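Local coordinates for protein titin heart isoform N2-B (Homo sapiens, PDB 2BK8) that probably serves as a structural component of the muscle M-band, the part here being a single immunoglobulin-like domain, at residues 32-37 and 73-78; 3-8 and 84-89; 13-18 and 90-95; 46-51 and 60-65. All blocks are in the same frame, centred on the assembly; numbering follows the deposited sequence. Where two conformers were deposited one is given.

Overall arrangement
From the N terminus, residues 3-8 open the loop that contact 2 closes when strand 83-92 returns beside them. Residues 13-18 open another, closed by contact 3 further along that strand, so the two loops cross. Nested inside both is contact 1, which pairs 32-37 with 73-78, and inside that lies contact 4, within the hairpin of strands 49-54 and 57-62. Contacts 1 and 4 belong to the two opposed sheets of an immunoglobulin sandwich and touch through its core, Trp36 and Tyr73 meeting Leu60. Contact 2 spans the edge between the sheets. Contact 3, about 22 Å from it between centres, holds the other end and joins contact 4 by backbone bonds to Ile65.

Contact 1: residues 32-37 and 73-78; sequences TQVTWY and YRCKVV
Trp36 and Cys75 oppose each other across two antiparallel strands, on the face they share with Val34 and Val77. Cys75 CB stands over the six-membered ring of Trp36, 3.7 Å from its centroid and only 7° off the ring normal, a CH-pi contact. The sulfur lies over the same face, with SG 4.1 Å from that centroid. Because Cys75 SG is anti to its backbone N (chi1 180°), it also reaches across to Val34 CG1 on the partner strand at 3.7 Å. Further toward the strand end, Thr32 CG2 touches Val77 CG1 at 3.6 Å. This is the core signature of the immunoglobulin fold: the tryptophan of strand C packs against the cysteine of strand F, while Cys23 and Leu60 approach from the opposite sheet. Replacing Trp36 by an alanine is likely to strip Cys75 CB and SG of the flat surface they rest on and open a gap between the sheets.

The backbones are joined by six hydrogen bonds, two in each of the pairs Gln33-Val78, Thr35-Lys76 and Tyr37-Arg74. Between them, CA-H...O contacts such as Trp36 CA to Arg74 O at 3.3 Å add weaker links. Arg74 O thereby receives both Tyr37 N and that CA hydrogen.

On the outer face, Tyr37 swings its ring across the neighbouring strand, and Lys76 CB meets the ring edge 4.0 Å from Tyr37 CE2. Arg74 CD approaches the same ring obliquely, while its NE is bonded to Ser85 OG on the next strand.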
loop_
_atom_site.group_PDB
_atom_site.type_symbol
_atom_site.label_atom_id
_atom_site.label_comp_id
_atom_site.label_asym_id
_atom_site.label_seq_id
_atom_site.Cartn_x
_atom_site.Cartn_y
_atom_site.Cartn_z
ATOM N N THR A 32 -16.460 2.900 2.851
ATOM C CA THR A 32 -15.011 2.972 2.664
ATOM C C THR A 32 -14.507 1.972 1.604
ATOM O O THR A 32 -14.812 0.783 1.701
ATOM C CB THR A 32 -14.281 2.730 4.005
ATOM O OG1 THR A 32 -14.770 3.662 4.979
ATOM C CG2 THR A 32 -12.780 2.905 3.842
ATOM N N GLN A 33 -13.764 2.466 0.602
ATOM C CA GLN A 33 -13.101 1.646 -0.449
ATOM C C GLN A 33 -11.599 1.992 -0.499
ATOM O O GLN A 33 -11.230 3.162 -0.484
ATOM C CB GLN A 33 -13.733 1.864 -1.844
ATOM C CG GLN A 33 -12.980 1.134 -3.003
ATOM C CD GLN A 33 -13.495 1.478 -4.398
ATOM O OE1 GLN A 33 -13.263 2.584 -4.915
ATOM N NE2 GLN A 33 -14.187 0.522 -5.024
ATOM N N VAL A 34 -10.737 0.976 -0.610
ATOM C CA VAL A 34 -9.277 1.195 -0.583
ATOM C C VAL A 34 -8.662 0.757 -1.893
ATOM O O VAL A 34 -9.033 -0.301 -2.415
ATOM C CB VAL A 34 -8.613 0.355 0.537
ATOM C CG1 VAL A 34 -7.058 0.468 0.491
ATOM C CG2 VAL A 34 -9.161 0.754 1.885
ATOM N N THR A 35 -7.785 1.596 -2.451
ATOM C CA THR A 35 -7.043 1.233 -3.676
ATOM C C THR A 35 -5.558 1.555 -3.453
ATOM O O THR A 35 -5.205 2.653 -2.993
ATOM C CB THR A 35 -7.564 2.025 -4.925
ATOM O OG1 THR A 35 -8.989 1.866 -5.063
ATOM C CG2 THR A 35 -6.891 1.548 -6.220
ATOM N N TRP A 36 -4.683 0.610 -3.803
ATOM C CA TRP A 36 -3.224 0.848 -3.726
ATOM C C TRP A 36 -2.626 1.189 -5.105
ATOM O O TRP A 36 -3.150 0.756 -6.142
ATOM C CB TRP A 36 -2.506 -0.378 -3.159
ATOM C CG TRP A 36 -2.799 -0.698 -1.719
ATOM C CD1 TRP A 36 -3.900 -1.337 -1.228
ATOM C CD2 TRP A 36 -1.972 -0.380 -0.583
ATOM N NE1 TRP A 36 -3.800 -1.455 0.146
ATOM C CE2 TRP A 36 -2.624 -0.886 0.562
ATOM C CE3 TRP A 36 -0.719 0.253 -0.433
ATOM C CZ2 TRP A 36 -2.063 -0.805 1.865
ATOM C CZ3 TRP A 36 -0.159 0.361 0.857
ATOM C CH2 TRP A 36 -0.857 -0.161 2.009
ATOM N N TYR A 37 -1.532 1.959 -5.103
ATOM C CA TYR A 37 -0.780 2.305 -6.328
ATOM C C TYR A 37 0.725 2.100 -6.117
ATOM O O TYR A 37 1.242 2.315 -5.029
ATOM C CB TYR A 37 -1.030 3.756 -6.773
ATOM C CG TYR A 37 -2.481 4.115 -7.068
ATOM C CD1 TYR A 37 -2.956 4.245 -8.383
ATOM C CD2 TYR A 37 -3.377 4.368 -6.018
ATOM C CE1 TYR A 37 -4.290 4.588 -8.636
ATOM C CE2 TYR A 37 -4.672 4.672 -6.265
ATOM C CZ TYR A 37 -5.143 4.781 -7.561
ATOM O OH TYR A 37 -6.484 5.131 -7.750
ATOM N N TYR A 73 4.901 3.703 -2.804
ATOM C CA TYR A 73 3.601 2.994 -2.745
ATOM C C TYR A 73 2.585 3.899 -2.027
ATOM O O TYR A 73 2.940 4.538 -1.030
ATOM C CB TYR A 73 3.759 1.626 -2.034
ATOM C CG TYR A 73 4.542 0.635 -2.877
ATOM C CD1 TYR A 73 3.891 -0.369 -3.578
ATOM C CD2 TYR A 73 5.929 0.766 -3.026
ATOM C CE1 TYR A 73 4.610 -1.251 -4.426
ATOM C CE2 TYR A 73 6.659 -0.115 -3.855
ATOM C CZ TYR A 73 5.993 -1.106 -4.546
ATOM O OH TYR A 73 6.751 -1.965 -5.350
ATOM N N ARG A 74 1.361 4.001 -2.560
ATOM C CA ARG A 74 0.289 4.858 -2.000
ATOM C C ARG A 74 -0.907 3.993 -1.634
ATOM O O ARG A 74 -1.309 3.127 -2.406
ATOM C CB ARG A 74 -0.160 5.913 -3.023
ATOM C CG ARG A 74 -1.403 6.776 -2.665
ATOM C CD ARG A 74 -1.739 7.708 -3.852
ATOM N NE ARG A 74 -2.809 8.668 -3.592
ATOM C CZ ARG A 74 -3.102 9.701 -4.386
ATOM N NH1 ARG A 74 -2.395 9.932 -5.491
ATOM N NH2 ARG A 74 -4.082 10.531 -4.074
ATOM N N CYS A 75 -1.464 4.220 -0.446
ATOM C CA CYS A 75 -2.770 3.639 -0.060
ATOM C C CYS A 75 -3.782 4.771 -0.127
ATOM O O CYS A 75 -3.692 5.753 0.647
ATOM C CB CYS A 75 -2.721 3.086 1.370
ATOM S SG CYS A 75 -4.291 2.353 1.958
ATOM N N LYS A 76 -4.713 4.667 -1.076
ATOM C CA LYS A 76 -5.787 5.672 -1.244
ATOM C C LYS A 76 -7.137 5.209 -0.673
ATOM O O LYS A 76 -7.689 4.173 -1.060
ATOM C CB LYS A 76 -5.936 6.116 -2.733
ATOM C CG LYS A 76 -6.993 7.214 -2.940
ATOM C CD LYS A 76 -7.092 7.581 -4.422
ATOM C CE LYS A 76 -8.234 8.547 -4.677
ATOM N NZ LYS A 76 -7.969 9.474 -5.829
ATOM N N VAL A 77 -7.696 6.020 0.228
ATOM C CA VAL A 77 -8.941 5.672 0.920
ATOM C C VAL A 77 -10.051 6.654 0.583
ATOM O O VAL A 77 -9.853 7.859 0.660
ATOM C CB VAL A 77 -8.724 5.544 2.450
ATOM C CG1 VAL A 77 -9.786 4.709 3.009
ATOM C CG2 VAL A 77 -7.375 4.794 2.718
ATOM N N VAL A 78 -11.196 6.130 0.150
ATOM C CA VAL A 78 -12.320 6.967 -0.303
ATOM C C VAL A 78 -13.612 6.478 0.321
ATOM O O VAL A 78 -13.884 5.274 0.325
ATOM C CB VAL A 78 -12.475 6.941 -1.860
ATOM C CG1 VAL A 78 -13.649 7.783 -2.323
ATOM C CG2 VAL A 78 -11.210 7.416 -2.531
#

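Contact 2: residues 3-8 and 84-89; sequences MVSGQI and DSSYAE
Ser5 carries OG between its backbone N and its carbonyl carbon (chi1 64°), and Ser86 holds OG anti to its own carbonyl carbon (chi1 -71°); these two turns bring the hydroxyls together. Ser5 OG donates to Ser86 OG at 2.8 Å, and Ser86 OG passes the chain on to Gly6 O, also at 2.8 Å, coming from above the carbonyl plane. The direction of each proton in this relay is therefore set by the carbonyl at its end. Next to it, Ser5 N donates to Asp84 OD2 at 2.9 Å, meeting the oxygen 36° out of the carboxylate plane. Such side-chain links stand in for strand pairing at the edge of the immunoglobulin sandwich: strand 4-5 bonds to strand 19-26 of one sheet, yet runs beside the last strand, 83-92, of the other. A leucine in place of Asp84 would probably leave Ser5 N without its acceptor, and the Ser5 end less firmly tied to strand 83-92.

Beyond the serines, Ile8 turns inward and lays CG2 against Ala88 CB at 3.6 Å. Its CD1 reaches Ser86 CB at 3.9 Å and continues into the core, where the side chain touches Tyr21, Cys23 and Cys75. The backbones here stay apart, and a water bridges them, accepting from Ile8 N at 3.0 Å and donating to Tyr87 O.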
loop_
_atom_site.group_PDB
_atom_site.type_symbol
_atom_site.label_atom_id
_atom_site.label_comp_id
_atom_site.label_asym_id
_atom_site.label_seq_id
_atom_site.Cartn_x
_atom_site.Cartn_y
_atom_site.Cartn_z
ATOM N N MET A 3 -12.646 10.045 7.144
ATOM C CA MET A 3 -11.530 9.229 7.572
ATOM C C MET A 3 -10.180 9.950 7.652
ATOM O O MET A 3 -10.004 11.069 7.148
ATOM C CB MET A 3 -11.421 7.960 6.687
ATOM C CG MET A 3 -12.719 7.486 6.010
ATOM S SD MET A 3 -12.300 6.114 4.927
ATOM C CE MET A 3 -13.132 6.486 3.430
ATOM N N VAL A 4 -9.275 9.316 8.376
ATOM C CA VAL A 4 -7.844 9.598 8.294
ATOM C C VAL A 4 -7.146 8.282 8.007
ATOM O O VAL A 4 -7.403 7.267 8.671
ATOM C CB VAL A 4 -7.307 10.171 9.608
ATOM C CG1 VAL A 4 -5.800 10.319 9.607
ATOM C CG2 VAL A 4 -7.932 11.525 9.886
ATOM N N SER A 5 -6.280 8.280 7.000
ATOM C CA SER A 5 -5.427 7.135 6.775
ATOM C C SER A 5 -4.127 7.249 7.581
ATOM O O SER A 5 -3.430 8.276 7.523
ATOM C CB SER A 5 -5.169 6.973 5.273
ATOM O OG SER A 5 -4.452 8.086 4.759
ATOM N N GLY A 6 -3.803 6.195 8.348
ATOM C CA GLY A 6 -2.610 6.184 9.237
ATOM C C GLY A 6 -1.244 6.109 8.545
ATOM O O GLY A 6 -1.168 5.902 7.331
ATOM N N GLN A 7 -0.158 6.287 9.311
ATOM C CA GLN A 7 1.197 6.212 8.731
ATOM C C GLN A 7 1.535 4.774 8.341
ATOM O O GLN A 7 1.168 3.823 9.037
ATOM C CB GLN A 7 2.276 6.712 9.710
ATOM C CG GLN A 7 2.037 8.095 10.289
ATOM C CD GLN A 7 2.846 8.325 11.543
ATOM O OE1 GLN A 7 2.627 7.675 12.567
ATOM N NE2 GLN A 7 3.776 9.255 11.478
ATOM N N ILE A 8 2.276 4.642 7.243
ATOM C CA ILE A 8 2.778 3.375 6.716
ATOM C C ILE A 8 4.320 3.444 6.788
ATOM O O ILE A 8 4.922 4.476 6.439
ATOM C CB ILE A 8 2.328 3.160 5.265
ATOM C CG1 ILE A 8 0.796 3.159 5.114
ATOM C CG2 ILE A 8 2.906 1.851 4.674
ATOM C CD1 ILE A 8 0.337 3.221 3.622
ATOM N N ASP A 84 -8.489 10.344 1.729
ATOM C CA ASP A 84 -7.144 10.563 2.290
ATOM C C ASP A 84 -6.189 9.519 1.683
ATOM O O ASP A 84 -6.628 8.457 1.201
ATOM C CB ASP A 84 -7.181 10.425 3.827
ATOM C CG ASP A 84 -5.931 11.023 4.545
ATOM O OD1 ASP A 84 -5.077 11.703 3.931
ATOM O OD2 ASP A 84 -5.839 10.849 5.778
ATOM N N SER A 85 -4.889 9.816 1.703
ATOM C CA SER A 85 -3.869 8.848 1.228
ATOM C C SER A 85 -2.651 8.868 2.160
ATOM O O SER A 85 -2.346 9.918 2.780
ATOM C CB SER A 85 -3.389 9.238 -0.182
ATOM O OG SER A 85 -4.415 9.162 -1.165
ATOM N N SER A 86 -1.913 7.745 2.166
ATOM C CA SER A 86 -0.686 7.592 2.948
ATOM C C SER A 86 0.341 6.922 2.023
ATOM O O SER A 86 -0.064 6.218 1.104
ATOM C CB SER A 86 -0.988 6.791 4.233
ATOM O OG SER A 86 -1.761 7.590 5.150
ATOM N N TYR A 87 1.631 7.206 2.244
ATOM C CA TYR A 87 2.714 6.825 1.308
ATOM C C TYR A 87 3.878 6.136 2.038
ATOM O O TYR A 87 4.117 6.418 3.211
ATOM C CB TYR A 87 3.222 8.093 0.597
ATOM C CG TYR A 87 2.192 8.803 -0.260
ATOM C CD1 TYR A 87 2.071 8.530 -1.611
ATOM C CD2 TYR A 87 1.348 9.777 0.288
ATOM C CE1 TYR A 87 1.127 9.189 -2.409
ATOM C CE2 TYR A 87 0.396 10.453 -0.509
ATOM C CZ TYR A 87 0.298 10.141 -1.860
ATOM O OH TYR A 87 -0.608 10.769 -2.689
ATOM N N ALA A 88 4.602 5.233 1.349
ATOM C CA ALA A 88 5.860 4.693 1.886
ATOM C C ALA A 88 6.750 4.164 0.754
ATOM O O ALA A 88 6.266 3.970 -0.359
ATOM C CB ALA A 88 5.562 3.590 2.921
ATOM N N GLU A 89 8.040 3.958 1.046
ATOM C CA GLU A 89 9.028 3.571 0.046
ATOM C C GLU A 89 9.341 2.078 0.152
ATOM O O GLU A 89 9.226 1.479 1.255
ATOM C CB GLU A 89 10.317 4.361 0.274
ATOM C CG GLU A 89 10.100 5.876 0.222
ATOM C CD GLU A 89 9.751 6.316 -1.186
ATOM O OE1 GLU A 89 10.587 6.163 -2.094
ATOM O OE2 GLU A 89 8.619 6.788 -1.397
HETATM O O HOH W 1 -2.830 10.452 5.578
HETATM O O HOH W 2 2.652 7.216 5.685
#

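Contact 3: residues 13-18 and 90-95; sequences GEEGGH and LFVKGV
Gly13 gives up the most surface in this contact, tucked against the last strand, where it meets the Phe91 carbonyl and the side chains of Leu90 and Val92. Its N donates to Phe91 O at 3.0 Å, with an N-H...O angle of 159° and the donor tilted 27° from the carbonyl plane. Phe91 also exchanges a backbone bond with Ala11, which puts strand 11-13 alongside strand 83-92 in parallel. A short parallel pairing of this kind, between strands A' and G, is characteristic of I-set immunoglobulin domains. The fit leaves little room: a CB on Gly13 would come within 3.3 Å of Leu90 CD2.

Val92 follows in buried area. With CG1 anti to the backbone N (chi1 -177°), both its methyls reach toward the carbonyl of Gly13, CG1 and CG2 each lying 4.0 Å from Gly13 O. That oxygen's polar demand is met by a water, which donates to Gly13 O at 2.7 Å and accepts from Lys93 N.

Glu15 is the third contributor. It is the second residue of a type II turn from Glu14 to Gly17, closed by Gly17 N to Glu14 O, with Gly16 at positive phi. The aliphatic part of its side chain runs loosely past Val92, Glu15 CG lying 4.4 Å from Val92 CG1. Its carboxylate is held by Lys67 in a salt bridge, and OE2 also accepts from a second water, at 2.7 Å, which donates in turn to Lys93 O. Between these two segments, then, the polar link is one direct bond followed by two water bridges to Lys93.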
loop_
_atom_site.group_PDB
_atom_site.type_symbol
_atom_site.label_atom_id
_atom_site.label_comp_id
_atom_site.label_asym_id
_atom_site.label_seq_id
_atom_site.Cartn_x
_atom_site.Cartn_y
_atom_site.Cartn_z
ATOM N N GLY A 13 13.338 -4.597 0.409
ATOM C CA GLY A 13 12.960 -5.866 -0.224
ATOM C C GLY A 13 14.221 -6.499 -0.777
ATOM O O GLY A 13 15.049 -5.813 -1.379
ATOM N N GLU A 14 14.375 -7.797 -0.540
ATOM C CA GLU A 14 15.462 -8.549 -1.154
ATOM C C GLU A 14 14.952 -9.277 -2.397
ATOM O O GLU A 14 13.828 -9.790 -2.391
ATOM C CB GLU A 14 16.049 -9.578 -0.185
ATOM C CG GLU A 14 16.741 -8.976 1.015
ATOM C CD GLU A 14 17.422 -10.022 1.868
ATOM O OE1 GLU A 14 17.858 -11.061 1.319
ATOM O OE2 GLU A 14 17.535 -9.802 3.091
ATOM N N GLU A 15 15.789 -9.360 -3.434
ATOM C CA GLU A 15 15.369 -9.989 -4.695
ATOM C C GLU A 15 14.813 -11.394 -4.441
ATOM O O GLU A 15 15.433 -12.181 -3.731
ATOM C CB GLU A 15 16.520 -10.039 -5.701
ATOM C CG GLU A 15 16.681 -8.742 -6.502
ATOM C CD GLU A 15 17.968 -8.689 -7.305
ATOM O OE1 GLU A 15 18.507 -9.774 -7.655
ATOM O OE2 GLU A 15 18.448 -7.566 -7.591
ATOM N N GLY A 16 13.635 -11.685 -4.996
ATOM C CA GLY A 16 12.980 -12.992 -4.786
ATOM C C GLY A 16 12.205 -13.159 -3.495
ATOM O O GLY A 16 11.504 -14.154 -3.307
ATOM N N GLY A 17 12.311 -12.175 -2.594
ATOM C CA GLY A 17 11.540 -12.199 -1.353
ATOM C C GLY A 17 10.229 -11.436 -1.448
ATOM O O GLY A 17 9.714 -11.200 -2.560
ATOM N N HIS A 18 9.689 -11.044 -0.285
ATOM C CA HIS A 18 8.480 -10.225 -0.203
ATOM C C HIS A 18 8.606 -9.071 0.824
ATOM O O HIS A 18 9.534 -9.078 1.654
ATOM C CB HIS A 18 7.259 -11.130 0.098
ATOM C CG HIS A 18 7.203 -11.651 1.512
ATOM N ND1 HIS A 18 7.748 -12.854 1.883
ATOM C CD2 HIS A 18 6.642 -11.139 2.635
ATOM C CE1 HIS A 18 7.547 -13.066 3.172
ATOM N NE2 HIS A 18 6.862 -12.044 3.651
ATOM N N LEU A 90 9.787 1.501 -0.964
ATOM C CA LEU A 90 10.388 0.164 -1.008
ATOM C C LEU A 90 11.797 0.384 -1.571
ATOM O O LEU A 90 11.945 0.980 -2.656
ATOM C CB LEU A 90 9.588 -0.779 -1.935
ATOM C CG LEU A 90 9.868 -2.286 -1.871
ATOM C CD1 LEU A 90 8.721 -3.088 -2.544
ATOM C CD2 LEU A 90 11.199 -2.628 -2.491
ATOM N N PHE A 91 12.816 -0.002 -0.808
ATOM C CA PHE A 91 14.223 0.071 -1.246
ATOM C C PHE A 91 14.741 -1.339 -1.595
ATOM O O PHE A 91 14.663 -2.238 -0.768
ATOM C CB PHE A 91 15.131 0.684 -0.160
ATOM C CG PHE A 91 14.534 1.884 0.557
ATOM C CD1 PHE A 91 14.462 3.137 -0.065
ATOM C CD2 PHE A 91 14.098 1.763 1.871
ATOM C CE1 PHE A 91 13.907 4.237 0.611
ATOM C CE2 PHE A 91 13.547 2.858 2.555
ATOM C CZ PHE A 91 13.462 4.092 1.927
ATOM N N VAL A 92 15.267 -1.494 -2.815
ATOM C CA VAL A 92 16.022 -2.692 -3.267
ATOM C C VAL A 92 17.523 -2.390 -3.488
ATOM O O VAL A 92 17.875 -1.395 -4.133
ATOM C CB VAL A 92 15.398 -3.278 -4.581
ATOM C CG1 VAL A 92 16.131 -4.577 -5.038
ATOM C CG2 VAL A 92 13.903 -3.533 -4.423
ATOM N N LYS A 93 18.401 -3.255 -2.981
ATOM C CA LYS A 93 19.866 -3.115 -3.164
ATOM C C LYS A 93 20.261 -3.035 -4.647
ATOM O O LYS A 93 19.775 -3.819 -5.446
ATOM C CB LYS A 93 20.609 -4.267 -2.475
ATOM C CG LYS A 93 22.119 -4.121 -2.494
ATOM C CD LYS A 93 22.750 -4.839 -1.305
ATOM C CE LYS A 93 24.213 -4.430 -1.097
ATOM N NZ LYS A 93 25.155 -5.119 -2.041
ATOM N N GLY A 94 21.076 -2.038 -5.013
ATOM C CA GLY A 94 21.530 -1.855 -6.413
ATOM C C GLY A 94 20.796 -0.790 -7.233
ATOM O O GLY A 94 21.221 -0.478 -8.357
ATOM N N VAL A 95 19.705 -0.241 -6.684
ATOM C CA VAL A 95 18.862 0.758 -7.384
ATOM C C VAL A 95 19.241 2.217 -7.079
ATOM O O VAL A 95 19.749 2.930 -7.959
ATOM C CB VAL A 95 17.333 0.573 -7.094
ATOM C CG1 VAL A 95 16.486 1.592 -7.924
ATOM C CG2 VAL A 95 16.886 -0.852 -7.385
HETATM O O HOH W 3 17.745 -5.537 -1.409
HETATM O O HOH W 4 19.512 -6.437 -5.383
#

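Contact 4: residues 46-51 and 60-65; sequences SEKYEI and LYVKDI
Leu60 sets CD1 into the hollow between Tyr49 and Ile51, 3.5 Å from Ile51 CG1 and 4.0 Å from Tyr49 CD1. All three side chains point to the same side, toward the core, where Leu60 also meets Trp36 and Tyr73. The next bump is Val62: its CG1 lodges between Tyr49 CE1 and Lys48 CE, 4.0 Å from each. Lys48 closes this hollow. Its CG, anti to the backbone N (chi1 179°), lies over the centre of the Tyr49 ring, 3.6 Å above its plane; the bend at chi2 (75°) then sends the rest of the chain to the other strand.

These are strands D and E of the immunoglobulin fold, a hairpin at the edge of one sheet. Glu50 and Tyr61 pair through two backbone bonds, with their CB atoms touching on the outer face, and Lys63 N adds a bond to Lys48 O at 3.0 Å.

At its tip, Lys48 NZ donates to Lys63 O at 2.9 Å and weakly to Asp64 O, and it forms a salt bridge with Asp69. The methylenes of Lys48 thus pack on Val62 and the Tyr49 ring, and the oxygens gathered round NZ are likely to stabilise its positive charge where the chain leaves the strand.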
loop_
_atom_site.group_PDB
_atom_site.type_symbol
_atom_site.label_atom_id
_atom_site.label_comp_id
_atom_site.label_asym_id
_atom_site.label_seq_id
_atom_site.Cartn_x
_atom_site.Cartn_y
_atom_site.Cartn_z
ATOM N N SER A 46 -3.355 -10.471 -7.870
ATOM C CA SER A 46 -2.707 -11.131 -8.999
ATOM C C SER A 46 -1.635 -12.089 -8.470
ATOM O O SER A 46 -1.498 -12.261 -7.257
ATOM C CB SER A 46 -2.049 -10.069 -9.877
ATOM O OG SER A 46 -1.087 -9.335 -9.135
ATOM N N GLU A 47 -0.857 -12.682 -9.370
ATOM C CA GLU A 47 0.296 -13.483 -8.968
ATOM C C GLU A 47 1.326 -12.623 -8.219
ATOM O O GLU A 47 2.102 -13.132 -7.418
ATOM C CB GLU A 47 0.930 -14.153 -10.188
ATOM C CG GLU A 47 0.079 -15.270 -10.802
ATOM C CD GLU A 47 0.706 -15.907 -12.036
ATOM O OE1 GLU A 47 1.926 -15.713 -12.280
ATOM O OE2 GLU A 47 -0.028 -16.616 -12.764
ATOM N N LYS A 48 1.286 -11.311 -8.443
ATOM C CA LYS A 48 2.281 -10.391 -7.876
ATOM C C LYS A 48 1.905 -9.729 -6.534
ATOM O O LYS A 48 2.800 -9.529 -5.693
ATOM C CB LYS A 48 2.627 -9.316 -8.916
ATOM C CG LYS A 48 3.637 -8.260 -8.490
ATOM C CD LYS A 48 5.065 -8.798 -8.474
ATOM C CE LYS A 48 6.090 -7.728 -8.083
ATOM N NZ LYS A 48 7.497 -8.297 -8.187
ATOM N N TYR A 49 0.632 -9.325 -6.362
ATOM C CA TYR A 49 0.162 -8.568 -5.170
ATOM C C TYR A 49 -0.964 -9.273 -4.394
ATOM O O TYR A 49 -1.921 -9.761 -5.007
ATOM C CB TYR A 49 -0.332 -7.146 -5.547
ATOM C CG TYR A 49 0.662 -6.341 -6.339
ATOM C CD1 TYR A 49 1.823 -5.852 -5.746
ATOM C CD2 TYR A 49 0.438 -6.058 -7.690
ATOM C CE1 TYR A 49 2.752 -5.098 -6.486
ATOM C CE2 TYR A 49 1.365 -5.310 -8.435
ATOM C CZ TYR A 49 2.513 -4.854 -7.833
ATOM O OH TYR A 49 3.423 -4.097 -8.545
ATOM N N GLU A 50 -0.859 -9.295 -3.056
ATOM C CA GLU A 50 -1.889 -9.898 -2.201
ATOM C C GLU A 50 -2.454 -8.731 -1.382
ATOM O O GLU A 50 -1.743 -8.164 -0.552
ATOM C CB GLU A 50 -1.320 -11.012 -1.285
ATOM C CG GLU A 50 -2.357 -11.826 -0.528
ATOM C CD GLU A 50 -1.776 -12.702 0.620
ATOM O OE1 GLU A 50 -0.593 -13.086 0.580
ATOM O OE2 GLU A 50 -2.525 -13.004 1.581
ATOM N N ILE A 51 -3.705 -8.355 -1.677
ATOM C CA ILE A 51 -4.299 -7.125 -1.141
ATOM C C ILE A 51 -5.575 -7.488 -0.415
ATOM O O ILE A 51 -6.453 -8.182 -0.958
ATOM C CB ILE A 51 -4.627 -6.101 -2.260
ATOM C CG1 ILE A 51 -3.360 -5.708 -3.038
ATOM C CG2 ILE A 51 -5.275 -4.820 -1.677
ATOM C CD1 ILE A 51 -3.649 -4.908 -4.331
ATOM N N LEU A 60 -1.138 -4.550 2.019
ATOM C CA LEU A 60 -0.544 -4.878 0.725
ATOM C C LEU A 60 0.697 -5.747 0.909
ATOM O O LEU A 60 1.656 -5.360 1.560
ATOM C CB LEU A 60 -0.171 -3.602 -0.082
ATOM C CG LEU A 60 0.714 -3.867 -1.324
ATOM C CD1 LEU A 60 -0.052 -4.600 -2.450
ATOM C CD2 LEU A 60 1.301 -2.535 -1.855
ATOM N N TYR A 61 0.683 -6.932 0.312
ATOM C CA TYR A 61 1.864 -7.795 0.267
ATOM C C TYR A 61 2.413 -7.856 -1.153
ATOM O O TYR A 61 1.695 -8.234 -2.083
ATOM C CB TYR A 61 1.526 -9.194 0.750
ATOM C CG TYR A 61 1.771 -9.416 2.218
ATOM C CD1 TYR A 61 0.897 -8.898 3.157
ATOM C CD2 TYR A 61 2.869 -10.138 2.666
ATOM C CE1 TYR A 61 1.098 -9.096 4.511
ATOM C CE2 TYR A 61 3.093 -10.340 4.030
ATOM C CZ TYR A 61 2.201 -9.803 4.946
ATOM O OH TYR A 61 2.352 -10.001 6.311
ATOM N N VAL A 62 3.687 -7.486 -1.302
ATOM C CA VAL A 62 4.384 -7.552 -2.617
ATOM C C VAL A 62 5.308 -8.760 -2.715
ATOM O O VAL A 62 6.205 -8.887 -1.885
ATOM C CB VAL A 62 5.259 -6.294 -2.865
ATOM C CG1 VAL A 62 5.887 -6.367 -4.283
ATOM C CG2 VAL A 62 4.450 -4.987 -2.669
ATOM N N LYS A 63 5.094 -9.624 -3.727
ATOM C CA LYS A 63 5.798 -10.910 -3.929
ATOM C C LYS A 63 6.897 -10.880 -5.001
ATOM O O LYS A 63 6.906 -9.991 -5.848
ATOM C CB LYS A 63 4.791 -12.003 -4.312
ATOM C CG LYS A 63 3.926 -12.505 -3.167
ATOM C CD LYS A 63 3.313 -11.357 -2.373
ATOM C CE LYS A 63 3.476 -11.634 -0.905
ATOM N NZ LYS A 63 2.522 -10.828 -0.111
ATOM N N ASP A 64 7.761 -11.905 -4.998
ATOM C CA ASP A 64 8.811 -12.100 -6.012
ATOM C C ASP A 64 9.544 -10.803 -6.335
ATOM O O ASP A 64 9.531 -10.332 -7.463
ATOM C CB ASP A 64 8.231 -12.712 -7.305
ATOM C CG ASP A 64 7.650 -14.085 -7.102
ATOM O OD1 ASP A 64 8.429 -15.026 -6.842
ATOM O OD2 ASP A 64 6.414 -14.239 -7.247
ATOM N N ILE A 65 10.163 -10.193 -5.332
ATOM C CA ILE A 65 10.742 -8.842 -5.503
ATOM C C ILE A 65 11.815 -8.781 -6.604
ATOM O O ILE A 65 12.625 -9.743 -6.787
ATOM C CB ILE A 65 11.254 -8.267 -4.122
ATOM C CG1 ILE A 65 10.054 -7.905 -3.210
ATOM C CG2 ILE A 65 12.319 -7.136 -4.334
ATOM C CD1 ILE A 65 9.307 -6.665 -3.598
HETATM O O HOH W 5 4.918 -12.823 -8.744
#